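Local coordinates for lipoteichoic acid primase (Listeria monocytogenes, PDB 4UOP), which belongs to the sulfatase family and is seen here as its extracellular catalytic domain with a bound magnesium ion, at residues I32-K41 / A420-Y431; P49-L60 / V345-T353. All blocks are in the same frame, centred on the assembly; numbering follows the deposited sequence.

Interaction 1. Residues I32-K41 / A420-Y431; sequences ITAKNVNDIK and ASRKLLQYSDSY
I40 is the knob of this contact, set among A420, K423, L424 and Y427 as helix 34-41 runs roughly antiparallel to helix 412-433, the short axes 154° apart and 9.5 Å from each other at closest. With CG1 anti to its carbonyl carbon (chi1 -69°), I40 sends its two branches different ways. CD1 rests over one face of the Y427 ring, 3.7 Å from the centroid, a CH-pi contact displaced toward the CE2 rim, while CG2 lies 3.8 Å from L424 CD2. On the buried flank L424 reaches in with both methyls, CD2 near V37 O and CD1 3.8 Å from K41 CG. At the C-terminal end of helix 34-41, A420 CB comes within 3.4 Å of I40 O. I32 makes a second packed point at the other end, CG1 oblique to the ring, 4.0 Å from Y427 CD2, and CD1 near Y427 O and S430 OG. The solvent side is K423, an exposed residue whose extended aliphatic chain crosses I40 at about a right angle, CE 3.9 Å from I40 CD1. No hydrogen bond or salt bridge crosses the contact; van der Waals packing and one CH-pi contact hold the helices, while K41 NZ is hydrogen-bonded to T361.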
loop_
_atom_site.group_PDB
_atom_site.type_symbol
_atom_site.label_atom_id
_atom_site.label_comp_id
_atom_site.label_asym_id
_atom_site.label_seq_id
_atom_site.Cartn_x
_atom_site.Cartn_y
_atom_site.Cartn_z
ATOM N N ILE B 32 -25.151 -2.064 -8.667
ATOM C CA ILE B 32 -24.938 -1.535 -7.315
ATOM C C ILE B 32 -25.768 -0.274 -7.132
ATOM O O ILE B 32 -25.598 0.689 -7.875
ATOM C CB ILE B 32 -23.448 -1.178 -7.069
ATOM C CG1 ILE B 32 -22.560 -2.425 -7.196
ATOM C CG2 ILE B 32 -23.260 -0.538 -5.696
ATOM C CD1 ILE B 32 -21.073 -2.138 -7.190
ATOM N N THR B 33 -26.652 -0.285 -6.140
ATOM C CA THR B 33 -27.479 0.872 -5.807
ATOM C C THR B 33 -27.220 1.348 -4.387
ATOM O O THR B 33 -26.594 0.640 -3.587
ATOM C CB THR B 33 -28.975 0.537 -5.890
ATOM O OG1 THR B 33 -29.326 -0.358 -4.830
ATOM C CG2 THR B 33 -29.316 -0.088 -7.250
ATOM N N ALA B 34 -27.736 2.533 -4.069
ATOM C CA ALA B 34 -27.563 3.123 -2.737
ATOM C C ALA B 34 -28.236 2.275 -1.668
ATOM O O ALA B 34 -27.710 2.096 -0.557
ATOM C CB ALA B 34 -28.116 4.535 -2.714
ATOM N N LYS B 35 -29.416 1.758 -2.008
ATOM C CA LYS B 35 -30.183 0.914 -1.104
ATOM C C LYS B 35 -29.436 -0.375 -0.792
ATOM O O LYS B 35 -29.351 -0.783 0.363
ATOM C CB LYS B 35 -31.549 0.589 -1.744
ATOM C CG LYS B 35 -32.496 -0.236 -0.892
ATOM C CD LYS B 35 -32.895 0.482 0.388
ATOM C CE LYS B 35 -34.225 -0.040 0.930
ATOM N NZ LYS B 35 -34.265 -1.529 0.998
ATOM N N ASN B 36 -28.904 -1.021 -1.826
ATOM C CA ASN B 36 -28.155 -2.262 -1.658
ATOM C C ASN B 36 -26.971 -2.080 -0.723
ATOM O O ASN B 36 -26.750 -2.894 0.168
ATOM C CB ASN B 36 -27.622 -2.764 -2.999
ATOM C CG ASN B 36 -28.718 -3.237 -3.922
ATOM O OD1 ASN B 36 -29.844 -3.479 -3.493
ATOM N ND2 ASN B 36 -28.396 -3.360 -5.201
ATOM N N VAL B 37 -26.219 -1.009 -0.944
ATOM C CA VAL B 37 -25.036 -0.709 -0.128
ATOM C C VAL B 37 -25.443 -0.535 1.324
ATOM O O VAL B 37 -24.849 -1.137 2.212
ATOM C CB VAL B 37 -24.299 0.537 -0.653
ATOM C CG1 VAL B 37 -23.313 1.083 0.379
ATOM C CG2 VAL B 37 -23.590 0.200 -1.951
ATOM N N ASN B 38 -26.476 0.264 1.567
ATOM C CA ASN B 38 -26.963 0.475 2.932
ATOM C C ASN B 38 -27.412 -0.827 3.591
ATOM O O ASN B 38 -27.128 -1.055 4.755
ATOM C CB ASN B 38 -28.096 1.514 2.962
ATOM C CG ASN B 38 -27.635 2.905 2.534
ATOM O OD1 ASN B 38 -26.440 3.203 2.482
ATOM N ND2 ASN B 38 -28.586 3.759 2.228
ATOM N N ASP B 39 -28.127 -1.676 2.844
ATOM C CA ASP B 39 -28.559 -2.982 3.351
ATOM C C ASP B 39 -27.384 -3.888 3.703
ATOM O O ASP B 39 -27.413 -4.575 4.720
ATOM C CB ASP B 39 -29.455 -3.700 2.321
ATOM C CG ASP B 39 -30.831 -3.061 2.180
ATOM O OD1 ASP B 39 -31.251 -2.289 3.074
ATOM O OD2 ASP B 39 -31.509 -3.346 1.162
ATOM N N ILE B 40 -26.354 -3.899 2.861
ATOM C CA ILE B 40 -25.141 -4.673 3.142
ATOM C C ILE B 40 -24.475 -4.212 4.450
ATOM O O ILE B 40 -24.098 -5.040 5.279
ATOM C CB ILE B 40 -24.139 -4.605 1.969
ATOM C CG1 ILE B 40 -24.693 -5.379 0.763
ATOM C CG2 ILE B 40 -22.785 -5.176 2.376
ATOM C CD1 ILE B 40 -23.996 -5.063 -0.540
ATOM N N LYS B 41 -24.363 -2.897 4.646
ATOM C CA LYS B 41 -23.752 -2.363 5.867
ATOM C C LYS B 41 -24.569 -2.744 7.098
ATOM O O LYS B 41 -24.019 -3.057 8.140
ATOM C CB LYS B 41 -23.581 -0.844 5.793
ATOM C CG LYS B 41 -22.714 -0.294 6.930
ATOM C CD LYS B 41 -22.306 1.144 6.692
ATOM C CE LYS B 41 -21.270 1.623 7.714
ATOM N NZ LYS B 41 -20.958 3.072 7.501
ATOM N N ALA B 420 -20.065 -8.397 6.299
ATOM C CA ALA B 420 -20.485 -7.104 5.759
ATOM C C ALA B 420 -19.293 -6.209 5.438
ATOM O O ALA B 420 -19.240 -5.593 4.373
ATOM C CB ALA B 420 -21.398 -6.405 6.727
ATOM N N SER B 421 -18.339 -6.119 6.357
ATOM C CA SER B 421 -17.148 -5.295 6.101
ATOM C C SER B 421 -16.433 -5.713 4.819
ATOM O O SER B 421 -16.098 -4.879 3.981
ATOM C CB SER B 421 -16.194 -5.349 7.287
ATOM O OG SER B 421 -16.757 -4.701 8.407
ATOM N N ARG B 422 -16.188 -7.007 4.654
ATOM C CA ARG B 422 -15.494 -7.466 3.465
ATOM C C ARG B 422 -16.311 -7.181 2.206
ATOM O O ARG B 422 -15.763 -6.774 1.196
ATOM C CB ARG B 422 -15.136 -8.957 3.570
ATOM C CG ARG B 422 -14.093 -9.244 4.648
ATOM C CD ARG B 422 -13.240 -10.457 4.321
ATOM N NE ARG B 422 -14.036 -11.657 4.112
ATOM C CZ ARG B 422 -13.530 -12.882 3.952
ATOM N NH1 ARG B 422 -12.214 -13.084 3.983
ATOM N NH2 ARG B 422 -14.347 -13.913 3.772
ATOM N N LYS B 423 -17.620 -7.395 2.277
ATOM C CA LYS B 423 -18.481 -7.191 1.114
ATOM C C LYS B 423 -18.564 -5.701 0.746
ATOM O O LYS B 423 -18.520 -5.335 -0.429
ATOM C CB LYS B 423 -19.878 -7.755 1.387
ATOM C CG LYS B 423 -20.727 -7.892 0.139
ATOM C CD LYS B 423 -21.933 -8.779 0.402
ATOM C CE LYS B 423 -22.904 -8.767 -0.768
ATOM N NZ LYS B 423 -24.138 -9.560 -0.467
ATOM N N LEU B 424 -18.648 -4.847 1.760
ATOM C CA LEU B 424 -18.630 -3.393 1.552
ATOM C C LEU B 424 -17.373 -2.905 0.848
ATOM O O LEU B 424 -17.450 -2.073 -0.060
ATOM C CB LEU B 424 -18.735 -2.639 2.875
ATOM C CG LEU B 424 -20.101 -2.479 3.512
ATOM C CD1 LEU B 424 -19.936 -1.670 4.785
ATOM C CD2 LEU B 424 -21.089 -1.809 2.570
ATOM N N LEU B 425 -16.217 -3.418 1.266
ATOM C CA LEU B 425 -14.956 -3.062 0.620
ATOM C C LEU B 425 -14.928 -3.512 -0.847
ATOM O O LEU B 425 -14.503 -2.757 -1.725
ATOM C CB LEU B 425 -13.767 -3.655 1.377
ATOM C CG LEU B 425 -13.515 -3.167 2.802
ATOM C CD1 LEU B 425 -12.274 -3.852 3.351
ATOM C CD2 LEU B 425 -13.367 -1.653 2.887
ATOM N N GLN B 426 -15.408 -4.724 -1.118
ATOM C CA GLN B 426 -15.520 -5.214 -2.494
ATOM C C GLN B 426 -16.402 -4.311 -3.348
ATOM O O GLN B 426 -16.027 -3.915 -4.452
ATOM C CB GLN B 426 -16.101 -6.630 -2.517
ATOM C CG GLN B 426 -15.161 -7.706 -2.009
ATOM C CD GLN B 426 -15.882 -9.015 -1.694
ATOM O OE1 GLN B 426 -16.938 -9.318 -2.266
ATOM N NE2 GLN B 426 -15.309 -9.799 -0.785
ATOM N N TYR B 427 -17.588 -4.014 -2.834
ATOM C CA TYR B 427 -18.535 -3.155 -3.529
ATOM C C TYR B 427 -17.983 -1.747 -3.762
ATOM O O TYR B 427 -18.105 -1.211 -4.851
ATOM C CB TYR B 427 -19.853 -3.078 -2.772
ATOM C CG TYR B 427 -20.836 -4.171 -3.143
ATOM C CD1 TYR B 427 -20.465 -5.513 -3.118
ATOM C CD2 TYR B 427 -22.145 -3.858 -3.510
ATOM C CE1 TYR B 427 -21.368 -6.517 -3.459
ATOM C CE2 TYR B 427 -23.056 -4.853 -3.842
ATOM C CZ TYR B 427 -22.665 -6.182 -3.816
ATOM O OH TYR B 427 -23.576 -7.167 -4.151
ATOM N N SER B 428 -17.372 -1.156 -2.739
ATOM C CA SER B 428 -16.769 0.166 -2.890
ATOM C C SER B 428 -15.684 0.142 -3.966
ATOM O O SER B 428 -15.665 1.014 -4.841
ATOM C CB SER B 428 -16.205 0.683 -1.555
ATOM O OG SER B 428 -15.619 1.969 -1.718
ATOM N N ASP B 429 -14.794 -0.848 -3.922
ATOM C CA ASP B 429 -13.732 -0.946 -4.938
ATOM C C ASP B 429 -14.336 -1.086 -6.342
ATOM O O ASP B 429 -13.885 -0.441 -7.285
ATOM C CB ASP B 429 -12.783 -2.116 -4.657
ATOM C CG ASP B 429 -11.950 -1.924 -3.382
ATOM O OD1 ASP B 429 -11.905 -0.801 -2.825
ATOM O OD2 ASP B 429 -11.360 -2.919 -2.915
ATOM N N SER B 430 -15.363 -1.917 -6.470
ATOM C CA SER B 430 -16.002 -2.139 -7.780
ATOM C C SER B 430 -16.723 -0.887 -8.272
ATOM O O SER B 430 -16.607 -0.496 -9.442
ATOM C CB SER B 430 -16.972 -3.325 -7.693
ATOM O OG SER B 430 -17.802 -3.390 -8.838
ATOM N N TYR B 431 -17.467 -0.259 -7.374
ATOM C CA TYR B 431 -18.182 0.969 -7.692
ATOM C C TYR B 431 -17.237 2.070 -8.179
ATOM O O TYR B 431 -17.489 2.725 -9.201
ATOM C CB TYR B 431 -18.966 1.427 -6.462
ATOM C CG TYR B 431 -19.464 2.834 -6.545
ATOM C CD1 TYR B 431 -20.529 3.173 -7.379
ATOM C CD2 TYR B 431 -18.864 3.842 -5.805
ATOM C CE1 TYR B 431 -20.978 4.481 -7.463
ATOM C CE2 TYR B 431 -19.312 5.145 -5.880
ATOM C CZ TYR B 431 -20.372 5.457 -6.708
ATOM O OH TYR B 431 -20.797 6.762 -6.771
#

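Interaction 2. Residues P49-L60 / V345-T353; sequences PDYFGAAKGKNL and VMNLLGIKT
The F52 ring and the N347 amide meet at a slant, their planes turned 44° apart, with N347 OD1 in the ring plane at the edge, 3.3 Å from F52 CD1. N347 ND2 donates a nearly straight bond to D50 O (3.0 Å, 165°), almost in the amide plane; this supports the amide orientation as modelled, with OD1 also facing P49 CB. One face of the F52 ring lies against G350 CA, 3.9 Å from the centroid, and K352 comes across at about a right angle, its doubly bent chain bringing NZ within 4.1 Å of that centroid as an off-centre cation-pi contact. G350, at positive phi, closes helix 341-348 in a Schellman motif, and the chain 49-58, folded through three type II turns, caps this C-terminal end: N347 O accepts from G53 N and G350 N, and L348 O from A55 N at 2.8 Å. K56, bent at chi2 (82°), passes CD by L349 O and brings NZ to G350 O, by a weak direct bond and also through a water; a second water joins G57 N to L349 O. Deeper in, L60 and V345 meet tip to tip, CD2 to CG1 3.7 Å, beside V278 and V280.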
loop_
_atom_site.group_PDB
_atom_site.type_symbol
_atom_site.label_atom_id
_atom_site.label_comp_id
_atom_site.label_asym_id
_atom_site.label_seq_id
_atom_site.Cartn_x
_atom_site.Cartn_y
_atom_site.Cartn_z
ATOM N N PRO B 49 -35.210 11.356 9.960
ATOM C CA PRO B 49 -34.014 11.721 10.726
ATOM C C PRO B 49 -34.134 12.961 11.594
ATOM O O PRO B 49 -34.742 13.958 11.198
ATOM C CB PRO B 49 -32.951 11.937 9.644
ATOM C CG PRO B 49 -33.709 12.205 8.399
ATOM C CD PRO B 49 -34.938 11.349 8.514
ATOM N N ASP B 50 -33.518 12.891 12.762
ATOM C CA ASP B 50 -33.353 14.055 13.612
ATOM C C ASP B 50 -32.328 15.005 12.988
ATOM O O ASP B 50 -31.484 14.582 12.206
ATOM C CB ASP B 50 -32.880 13.628 14.990
ATOM C CG ASP B 50 -33.891 12.734 15.693
ATOM O OD1 ASP B 50 -35.097 13.035 15.612
ATOM O OD2 ASP B 50 -33.474 11.736 16.301
ATOM N N TYR B 51 -32.462 16.281 13.326
ATOM C CA TYR B 51 -31.562 17.357 12.872
ATOM C C TYR B 51 -31.592 17.612 11.363
ATOM O O TYR B 51 -30.727 18.311 10.847
ATOM C CB TYR B 51 -30.110 17.093 13.323
ATOM C CG TYR B 51 -29.949 16.597 14.737
ATOM C CD1 TYR B 51 -30.083 17.457 15.824
ATOM C CD2 TYR B 51 -29.640 15.272 14.989
ATOM C CE1 TYR B 51 -29.935 16.994 17.125
ATOM C CE2 TYR B 51 -29.481 14.802 16.281
ATOM C CZ TYR B 51 -29.633 15.667 17.343
ATOM O OH TYR B 51 -29.476 15.196 18.617
ATOM N N PHE B 52 -32.574 17.062 10.647
ATOM C CA PHE B 52 -32.632 17.243 9.213
ATOM C C PHE B 52 -32.897 18.708 8.887
ATOM O O PHE B 52 -33.897 19.279 9.324
ATOM C CB PHE B 52 -33.700 16.346 8.573
ATOM C CG PHE B 52 -33.776 16.499 7.091
ATOM C CD1 PHE B 52 -32.797 15.948 6.276
ATOM C CD2 PHE B 52 -34.797 17.243 6.500
ATOM C CE1 PHE B 52 -32.835 16.119 4.909
ATOM C CE2 PHE B 52 -34.844 17.405 5.126
ATOM C CZ PHE B 52 -33.861 16.845 4.331
ATOM N N GLY B 53 -31.964 19.337 8.180
ATOM C CA GLY B 53 -32.102 20.749 7.854
ATOM C C GLY B 53 -32.004 21.674 9.051
ATOM O O GLY B 53 -32.419 22.820 8.974
ATOM N N ALA B 54 -31.423 21.209 10.152
ATOM C CA ALA B 54 -31.167 22.084 11.301
ATOM C C ALA B 54 -30.254 23.246 10.900
ATOM O O ALA B 54 -30.297 24.323 11.508
ATOM C CB ALA B 54 -30.539 21.318 12.438
ATOM N N ALA B 55 -29.447 23.023 9.864
ATOM C CA ALA B 55 -28.599 24.074 9.307
ATOM C C ALA B 55 -28.908 24.281 7.825
ATOM O O ALA B 55 -28.013 24.548 7.023
ATOM C CB ALA B 55 -27.131 23.715 9.509
ATOM N N LYS B 56 -30.179 24.157 7.443
ATOM C CA LYS B 56 -30.587 24.406 6.058
ATOM C C LYS B 56 -30.114 25.818 5.669
ATOM O O LYS B 56 -30.328 26.769 6.416
ATOM C CB LYS B 56 -32.110 24.295 5.921
ATOM C CG LYS B 56 -32.667 24.585 4.535
ATOM C CD LYS B 56 -32.570 23.378 3.621
ATOM C CE LYS B 56 -33.061 23.694 2.218
ATOM N NZ LYS B 56 -32.835 22.546 1.288
ATOM N N GLY B 57 -29.440 25.928 4.525
ATOM C CA GLY B 57 -29.018 27.212 3.981
ATOM C C GLY B 57 -27.768 27.840 4.578
ATOM O O GLY B 57 -27.370 28.940 4.185
ATOM N N LYS B 58 -27.121 27.127 5.490
ATOM C CA LYS B 58 -25.917 27.638 6.125
ATOM C C LYS B 58 -24.691 27.250 5.308
ATOM O O LYS B 58 -24.728 26.303 4.522
ATOM C CB LYS B 58 -25.801 27.107 7.545
ATOM C CG LYS B 58 -27.004 27.389 8.433
ATOM C CD LYS B 58 -27.356 28.859 8.534
ATOM C CE LYS B 58 -28.531 29.048 9.483
ATOM N NZ LYS B 58 -29.076 30.430 9.408
ATOM N N ASN B 59 -23.604 27.991 5.505
ATOM C CA ASN B 59 -22.345 27.661 4.857
ATOM C C ASN B 59 -21.757 26.415 5.518
ATOM O O ASN B 59 -22.253 25.957 6.559
ATOM C CB ASN B 59 -21.362 28.818 4.954
ATOM C CG ASN B 59 -21.955 30.114 4.489
ATOM O OD1 ASN B 59 -22.280 30.263 3.324
ATOM N ND2 ASN B 59 -22.129 31.055 5.403
ATOM N N LEU B 60 -20.713 25.871 4.908
ATOM C CA LEU B 60 -19.997 24.699 5.434
ATOM C C LEU B 60 -18.492 24.977 5.374
ATOM O O LEU B 60 -17.938 25.256 4.308
ATOM C CB LEU B 60 -20.311 23.463 4.607
ATOM C CG LEU B 60 -19.584 22.159 4.946
ATOM C CD1 LEU B 60 -19.871 21.737 6.363
ATOM C CD2 LEU B 60 -20.006 21.085 3.954
ATOM N N VAL B 345 -23.222 15.414 7.394
ATOM C CA VAL B 345 -23.336 16.813 7.063
ATOM C C VAL B 345 -24.528 17.102 6.134
ATOM O O VAL B 345 -25.232 18.088 6.330
ATOM C CB VAL B 345 -22.019 17.338 6.454
ATOM C CG1 VAL B 345 -22.204 18.747 5.885
ATOM C CG2 VAL B 345 -20.948 17.336 7.529
ATOM N N MET B 346 -24.755 16.243 5.152
ATOM C CA MET B 346 -25.860 16.451 4.224
ATOM C C MET B 346 -27.188 16.471 4.993
ATOM O O MET B 346 -28.072 17.276 4.679
ATOM C CB MET B 346 -25.893 15.382 3.132
ATOM C CG MET B 346 -24.697 15.371 2.185
ATOM S SD MET B 346 -24.333 16.947 1.353
ATOM C CE MET B 346 -23.219 17.717 2.534
ATOM N N ASN B 347 -27.326 15.612 6.000
ATOM C CA ASN B 347 -28.528 15.643 6.832
ATOM C C ASN B 347 -28.714 16.994 7.542
ATOM O O ASN B 347 -29.803 17.584 7.524
ATOM C CB ASN B 347 -28.526 14.479 7.829
ATOM C CG ASN B 347 -29.711 14.524 8.778
ATOM O OD1 ASN B 347 -30.856 14.282 8.369
ATOM N ND2 ASN B 347 -29.462 14.849 10.027
ATOM N N LEU B 348 -27.655 17.502 8.171
ATOM C CA LEU B 348 -27.742 18.793 8.840
ATOM C C LEU B 348 -28.115 19.928 7.877
ATOM O O LEU B 348 -28.879 20.844 8.238
ATOM C CB LEU B 348 -26.412 19.123 9.544
ATOM C CG LEU B 348 -26.076 18.238 10.733
ATOM C CD1 LEU B 348 -24.648 18.503 11.201
ATOM C CD2 LEU B 348 -27.043 18.493 11.876
ATOM N N LEU B 349 -27.568 19.875 6.666
ATOM C CA LEU B 349 -27.808 20.909 5.667
ATOM C C LEU B 349 -29.171 20.747 4.969
ATOM O O LEU B 349 -29.525 21.571 4.147
ATOM C CB LEU B 349 -26.683 20.914 4.636
ATOM C CG LEU B 349 -25.304 21.368 5.161
ATOM C CD1 LEU B 349 -24.252 21.216 4.070
ATOM C CD2 LEU B 349 -25.328 22.785 5.682
ATOM N N GLY B 350 -29.905 19.683 5.299
ATOM C CA GLY B 350 -31.231 19.435 4.723
ATOM C C GLY B 350 -31.188 19.044 3.269
ATOM O O GLY B 350 -32.064 19.422 2.499
ATOM N N ILE B 351 -30.137 18.337 2.870
ATOM C CA ILE B 351 -29.954 17.961 1.494
ATOM C C ILE B 351 -30.202 16.463 1.339
ATOM O O ILE B 351 -29.605 15.648 2.023
ATOM C CB ILE B 351 -28.555 18.366 0.996
ATOM C CG1 ILE B 351 -28.481 19.895 0.900
ATOM C CG2 ILE B 351 -28.245 17.715 -0.347
ATOM C CD1 ILE B 351 -27.099 20.454 0.657
ATOM N N LYS B 352 -31.109 16.115 0.434
ATOM C CA LYS B 352 -31.385 14.728 0.125
ATOM C C LYS B 352 -30.333 14.217 -0.829
ATOM O O LYS B 352 -30.006 14.868 -1.819
ATOM C CB LYS B 352 -32.774 14.557 -0.499
ATOM C CG LYS B 352 -33.906 14.590 0.514
ATOM C CD LYS B 352 -33.848 13.410 1.478
ATOM C CE LYS B 352 -35.220 13.055 2.043
ATOM N NZ LYS B 352 -35.601 13.897 3.214
ATOM N N THR B 353 -29.815 13.039 -0.528
ATOM C CA THR B 353 -28.755 12.433 -1.327
ATOM C C THR B 353 -29.284 11.529 -2.445
ATOM O O THR B 353 -28.537 11.140 -3.341
ATOM C CB THR B 353 -27.815 11.641 -0.418
ATOM O OG1 THR B 353 -28.563 10.643 0.281
ATOM C CG2 THR B 353 -27.154 12.591 0.604
HETATM O O HOH W 1 -34.550 20.366 2.907
HETATM O O HOH W 2 -28.379 23.894 2.901
#

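Overall arrangement
From the N terminus, helix 34-41 comes first and at once forms its half of interaction 1, whose partner, helix 412-433, arrives only near the end of the chain; the loop closed there spans 378 residues. Just downstream, residues 49-58 lead into strand 59-65 of the large mixed sheet and meet the end of helix 341-348, closing a second loop of 284 residues. Interaction 2 is thus nested inside interaction 1, and the two do not cross. Their centres lie 24 Å apart, and no atoms touch between them. Interaction 1 joins the chain's first and last helices; interaction 2 ties the entry to the central sheet to a helix packed beside it.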